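Local coordinates for protein anabena Tic22 (Anabaena sp., PDB 4EV1) that probably acts as a chaperone in protein transport, as a cyanobacterial member of the Tic22-like family associated with thylakoids, at residues Pro15-Thr20 with Val80-Leu85; Ala137-Pro142 with Asp183-Asp188. All coordinates share one frame; numbering follows the deposited sequence.

Interaction 1: Pro15-Thr20 with Val80-Leu85; sequences PIYLVT and VTAVPL
Leu18 and Val83 meet in the apolar centre of this antiparallel strand pair, part of the Tic22 fold, with Leu18 CD1 3.8 Å from Val83 CG2. That methyl is held beside the backbone N of Val83 (chi1 -176° sends CG1 anti to it), which turns CG2 toward the leucine. Ile16 is on the same face; at the strand's end, where helix 85-94 begins, Ile16 CG1 lies 3.7 Å from Leu85 CB. The other face carries Tyr17: Val80 CG1 approaches Tyr17 CB to 3.6 Å and Ala82 CB meets the ring obliquely at CE1, while Tyr17 OH is hydrogen-bonded to Ser215 OG of helix 213-220. Between the faces, Ile16 and Leu18 pair with Val83 and Thr81 through two reciprocal sets of backbone bonds, the straightest being Leu18 N to Thr81 O (2.9 Å, 176° at the hydrogen). The strand axes nevertheless stand 144° apart, well short of exactly antiparallel, as expected of a twisted pair. At the polar edge the side chains of Thr20 and Thr81 cross at about a right angle. Thr20 OG1 and Thr81 OG1 are hydrogen-bonded at 2.7 Å, and Thr20 CG2 lies 3.7 Å from Thr81 CB.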
loop_
_atom_site.group_PDB
_atom_site.type_symbol
_atom_site.label_atom_id
_atom_site.label_comp_id
_atom_site.label_asym_id
_atom_site.label_seq_id
_atom_site.Cartn_x
_atom_site.Cartn_y
_atom_site.Cartn_z
ATOM N N PRO A 15 -5.166 3.669 -2.902
ATOM C CA PRO A 15 -5.258 3.062 -4.237
ATOM C C PRO A 15 -4.008 2.236 -4.587
ATOM O O PRO A 15 -2.898 2.598 -4.243
ATOM C CB PRO A 15 -5.399 4.263 -5.169
ATOM C CG PRO A 15 -4.701 5.339 -4.498
ATOM C CD PRO A 15 -4.738 5.073 -2.974
ATOM N N ILE A 16 -4.224 1.129 -5.287
ATOM C CA ILE A 16 -3.174 0.275 -5.733
ATOM C C ILE A 16 -3.282 0.321 -7.241
ATOM O O ILE A 16 -4.387 0.301 -7.783
ATOM C CB ILE A 16 -3.411 -1.164 -5.224
ATOM C CG1 ILE A 16 -3.451 -1.174 -3.685
ATOM C CG2 ILE A 16 -2.345 -2.149 -5.805
ATOM C CD1 ILE A 16 -2.158 -0.830 -2.972
ATOM N N TYR A 17 -2.169 0.387 -7.939
ATOM C CA TYR A 17 -2.200 0.475 -9.435
ATOM C C TYR A 17 -1.796 -0.869 -10.085
ATOM O O TYR A 17 -0.746 -1.390 -9.812
ATOM C CB TYR A 17 -1.308 1.627 -9.849
ATOM C CG TYR A 17 -1.734 2.906 -9.179
ATOM C CD1 TYR A 17 -2.875 3.569 -9.587
ATOM C CD2 TYR A 17 -1.037 3.421 -8.111
ATOM C CE1 TYR A 17 -3.292 4.728 -8.972
ATOM C CE2 TYR A 17 -1.464 4.591 -7.463
ATOM C CZ TYR A 17 -2.619 5.234 -7.906
ATOM O OH TYR A 17 -3.057 6.403 -7.307
ATOM N N LEU A 18 -2.695 -1.452 -10.865
ATOM C CA LEU A 18 -2.504 -2.696 -11.525
ATOM C C LEU A 18 -2.267 -2.422 -12.994
ATOM O O LEU A 18 -2.755 -1.401 -13.519
ATOM C CB LEU A 18 -3.731 -3.566 -11.362
ATOM C CG LEU A 18 -4.061 -4.024 -9.933
ATOM C CD1 LEU A 18 -5.194 -5.067 -10.027
ATOM C CD2 LEU A 18 -2.802 -4.579 -9.157
ATOM N N VAL A 19 -1.432 -3.247 -13.607
ATOM C CA VAL A 19 -1.276 -3.246 -15.057
ATOM C C VAL A 19 -2.280 -4.226 -15.643
ATOM O O VAL A 19 -2.238 -5.458 -15.376
ATOM C CB VAL A 19 0.152 -3.582 -15.499
ATOM C CG1 VAL A 19 0.221 -3.719 -17.050
ATOM C CG2 VAL A 19 1.122 -2.534 -15.036
ATOM N N THR A 20 -3.191 -3.691 -16.448
ATOM C CA THR A 20 -4.378 -4.455 -16.891
ATOM C C THR A 20 -4.685 -4.258 -18.343
ATOM O O THR A 20 -4.126 -3.347 -18.947
ATOM C CB THR A 20 -5.635 -4.096 -16.101
ATOM O OG1 THR A 20 -6.166 -2.846 -16.535
ATOM C CG2 THR A 20 -5.386 -4.019 -14.591
ATOM N N VAL A 80 -3.084 1.276 -16.837
ATOM C CA VAL A 80 -3.089 1.226 -15.408
ATOM C C VAL A 80 -4.550 1.317 -14.970
ATOM O O VAL A 80 -5.269 2.215 -15.423
ATOM C CB VAL A 80 -2.325 2.408 -14.795
ATOM C CG1 VAL A 80 -2.373 2.340 -13.223
ATOM C CG2 VAL A 80 -0.871 2.419 -15.255
ATOM N N THR A 81 -4.960 0.416 -14.069
ATOM C CA THR A 81 -6.235 0.468 -13.377
ATOM C C THR A 81 -5.981 0.693 -11.883
ATOM O O THR A 81 -5.138 0.016 -11.273
ATOM C CB THR A 81 -7.013 -0.832 -13.639
ATOM O OG1 THR A 81 -7.254 -0.930 -15.060
ATOM C CG2 THR A 81 -8.313 -0.865 -12.880
ATOM N N ALA A 82 -6.711 1.627 -11.305
ATOM C CA ALA A 82 -6.645 1.941 -9.880
ATOM C C ALA A 82 -7.692 1.087 -9.097
ATOM O O ALA A 82 -8.873 1.052 -9.459
ATOM C CB ALA A 82 -6.896 3.431 -9.704
ATOM N N VAL A 83 -7.224 0.317 -8.122
ATOM C CA VAL A 83 -8.078 -0.560 -7.293
ATOM C C VAL A 83 -7.866 -0.172 -5.789
ATOM O O VAL A 83 -6.722 -0.045 -5.326
ATOM C CB VAL A 83 -7.699 -2.057 -7.533
ATOM C CG1 VAL A 83 -8.640 -3.069 -6.740
ATOM C CG2 VAL A 83 -7.635 -2.373 -9.097
ATOM N N PRO A 84 -8.939 -0.017 -5.020
ATOM C CA PRO A 84 -8.748 0.209 -3.619
ATOM C C PRO A 84 -8.051 -1.003 -2.953
ATOM O O PRO A 84 -8.329 -2.142 -3.266
ATOM C CB PRO A 84 -10.183 0.398 -3.075
ATOM C CG PRO A 84 -11.087 0.398 -4.213
ATOM C CD PRO A 84 -10.366 -0.100 -5.392
ATOM N N LEU A 85 -7.152 -0.746 -2.033
ATOM C CA LEU A 85 -6.397 -1.828 -1.394
ATOM C C LEU A 85 -7.265 -2.826 -0.659
ATOM O O LEU A 85 -6.968 -4.019 -0.695
ATOM C CB LEU A 85 -5.334 -1.268 -0.467
ATOM C CG LEU A 85 -4.506 -2.236 0.372
ATOM C CD1 LEU A 85 -3.688 -3.213 -0.503
ATOM C CD2 LEU A 85 -3.581 -1.374 1.207
#

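Interaction 2: Ala137-Pro142 with Asp183-Asp188; sequences AVRFAP and DIQVLD
The guanidinium of Arg139 lies between Gln185 and Pro142, with Asp183 at its edge. Gln185 CB sits 3.7 Å above the centre of one face, and the amide continues the cover, its plane only 15° from that of the guanidinium, with Gln185 CD 3.5 Å from Arg139 NH1. Over the opposite face comes the carbonyl oxygen of Pro142, 3.2 Å above the plane and displaced toward the rim. The carboxylate of Asp183 is nearly coplanar with the guanidinium (2° between planes) and is gripped side-on: Arg139 NE reaches Asp183 OD1 at 3.1 Å, and Arg139 NH2 reaches Asp183 OD2 at 3.0 Å. Both oxygens offer their syn lone pairs, so this salt bridge fixes the rotation of both groups. The bend of the arginine chain at chi3 (-76°) brings its end round to the aspartate.

Arg139, Asp183 and Gln185 share one face of an antiparallel strand pair in the Tic22 fold, where Arg139 faces Asp183 and Ala137 faces Gln185. Each is a hydrogen-bonded pair, with Arg139 N to Asp183 O at 2.7 Å. Gln185 OE1 is bonded to Tyr146 OH, which holds the stacked amide from its far end. Further along this strand pair, Ala137 CB touches Leu187 CD1 at 3.8 Å. Val138 and Ile184 turn to the other face, against helix 165-175; between them the contact is loose, Val138 CG2 standing 4.3 Å from Ile184 CG1.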
loop_
_atom_site.group_PDB
_atom_site.type_symbol
_atom_site.label_atom_id
_atom_site.label_comp_id
_atom_site.label_asym_id
_atom_site.label_seq_id
_atom_site.Cartn_x
_atom_site.Cartn_y
_atom_site.Cartn_z
ATOM N N ALA A 137 4.552 6.786 11.018
ATOM C CA ALA A 137 3.633 7.287 12.028
ATOM C C ALA A 137 4.412 8.188 12.962
ATOM O O ALA A 137 5.525 7.830 13.411
ATOM C CB ALA A 137 2.980 6.121 12.795
ATOM N N VAL A 138 3.844 9.357 13.236
ATOM C CA VAL A 138 4.492 10.330 14.103
ATOM C C VAL A 138 4.197 10.035 15.565
ATOM O O VAL A 138 3.062 9.757 15.923
ATOM C CB VAL A 138 4.061 11.743 13.746
ATOM C CG1 VAL A 138 4.619 12.791 14.764
ATOM C CG2 VAL A 138 4.530 12.027 12.333
ATOM N N ARG A 139 5.232 10.091 16.393
ATOM C CA ARG A 139 5.066 9.817 17.822
ATOM C C ARG A 139 5.548 11.005 18.586
ATOM O O ARG A 139 6.451 11.709 18.132
ATOM C CB ARG A 139 5.884 8.614 18.255
ATOM C CG ARG A 139 5.617 7.342 17.486
ATOM C CD ARG A 139 6.397 6.208 18.097
ATOM N NE ARG A 139 7.813 6.258 17.762
ATOM C CZ ARG A 139 8.655 5.235 17.897
ATOM N NH1 ARG A 139 8.236 4.062 18.363
ATOM N NH2 ARG A 139 9.929 5.386 17.547
ATOM N N PHE A 140 4.950 11.224 19.749
ATOM C CA PHE A 140 5.403 12.276 20.660
ATOM C C PHE A 140 6.881 12.066 21.086
ATOM O O PHE A 140 7.636 13.037 21.264
ATOM C CB PHE A 140 4.486 12.343 21.889
ATOM C CG PHE A 140 3.098 12.872 21.595
ATOM C CD1 PHE A 140 2.906 14.217 21.277
ATOM C CD2 PHE A 140 2.003 12.044 21.617
ATOM C CE1 PHE A 140 1.638 14.705 20.969
ATOM C CE2 PHE A 140 0.733 12.530 21.320
ATOM C CZ PHE A 140 0.549 13.851 21.007
ATOM N N ALA A 141 7.268 10.804 21.253
ATOM C CA ALA A 141 8.648 10.417 21.553
ATOM C C ALA A 141 8.745 8.915 21.325
ATOM O O ALA A 141 7.720 8.244 21.319
ATOM C CB ALA A 141 9.027 10.776 23.018
ATOM N N PRO A 142 9.964 8.379 21.122
ATOM C CA PRO A 142 10.127 6.941 20.851
ATOM C C PRO A 142 9.357 6.031 21.810
ATOM O O PRO A 142 8.864 4.982 21.410
ATOM C CB PRO A 142 11.638 6.721 20.992
ATOM C CG PRO A 142 12.245 8.050 20.641
ATOM C CD PRO A 142 11.251 9.096 21.110
ATOM N N ASP A 183 9.222 11.939 16.950
ATOM C CA ASP A 183 9.872 11.274 15.838
ATOM C C ASP A 183 8.877 10.558 14.941
ATOM O O ASP A 183 7.673 10.508 15.236
ATOM C CB ASP A 183 10.944 10.307 16.334
ATOM C CG ASP A 183 10.378 9.019 16.873
ATOM O OD1 ASP A 183 9.182 8.961 17.211
ATOM O OD2 ASP A 183 11.143 8.038 16.973
ATOM N N ILE A 184 9.401 10.009 13.852
ATOM C CA ILE A 184 8.601 9.193 12.944
ATOM C C ILE A 184 8.991 7.732 13.135
ATOM O O ILE A 184 10.154 7.398 12.975
ATOM C CB ILE A 184 8.852 9.582 11.482
ATOM C CG1 ILE A 184 8.602 11.078 11.275
ATOM C CG2 ILE A 184 7.950 8.725 10.552
ATOM C CD1 ILE A 184 8.953 11.595 9.859
ATOM N N GLN A 185 8.022 6.872 13.455
ATOM C CA GLN A 185 8.229 5.422 13.469
ATOM C C GLN A 185 8.007 4.789 12.090
ATOM O O GLN A 185 7.011 5.065 11.404
ATOM C CB GLN A 185 7.274 4.739 14.442
ATOM C CG GLN A 185 7.648 3.310 14.784
ATOM C CD GLN A 185 6.611 2.603 15.631
ATOM O OE1 GLN A 185 5.492 3.074 15.787
ATOM N NE2 GLN A 185 6.984 1.459 16.192
ATOM N N VAL A 186 8.940 3.920 11.711
ATOM C CA VAL A 186 8.780 3.126 10.510
ATOM C C VAL A 186 7.955 1.866 10.813
ATOM O O VAL A 186 8.267 1.083 11.727
ATOM C CB VAL A 186 10.114 2.755 9.895
ATOM C CG1 VAL A 186 9.876 1.943 8.628
ATOM C CG2 VAL A 186 10.852 4.010 9.584
ATOM N N LEU A 187 6.859 1.721 10.074
ATOM C CA LEU A 187 5.988 0.560 10.157
ATOM C C LEU A 187 5.944 -0.075 8.763
ATOM O O LEU A 187 6.543 0.427 7.828
ATOM C CB LEU A 187 4.572 0.975 10.569
ATOM C CG LEU A 187 4.438 1.682 11.929
ATOM C CD1 LEU A 187 3.122 2.430 12.035
ATOM C CD2 LEU A 187 4.609 0.670 13.081
ATOM N N ASP A 188 5.260 -1.189 8.649
ATOM C CA ASP A 188 4.912 -1.715 7.341
ATOM C C ASP A 188 3.494 -2.224 7.327
ATOM O O ASP A 188 2.927 -2.533 8.371
ATOM C CB ASP A 188 5.898 -2.777 6.854
ATOM C CG ASP A 188 5.889 -3.991 7.685
ATOM O OD1 ASP A 188 4.821 -4.581 7.841
ATOM O OD2 ASP A 188 6.972 -4.400 8.164
#

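Overall arrangement
Both strands of interaction 1 precede those of interaction 2 in the sequence, and the two contacts lie on opposite sides of the chain's centre, about 28 Å apart between centres and about 9 Å between nearest atoms, without touching. Each joins an antiparallel pair of strands, 15-20 with 79-84 and 134-139 with 183-188, and in each the second strand runs straight into a helix, 85-94 or 189-198. Different helices pack against them: 51-63 and 213-220 on interaction 1, 110-121 and 165-175 on interaction 2. Helix 213-220, late in the chain, thus returns to the early strand pair. Both pairings belong to the Tic22-like part of the chain, consistent with two separate strand pairs within one fold.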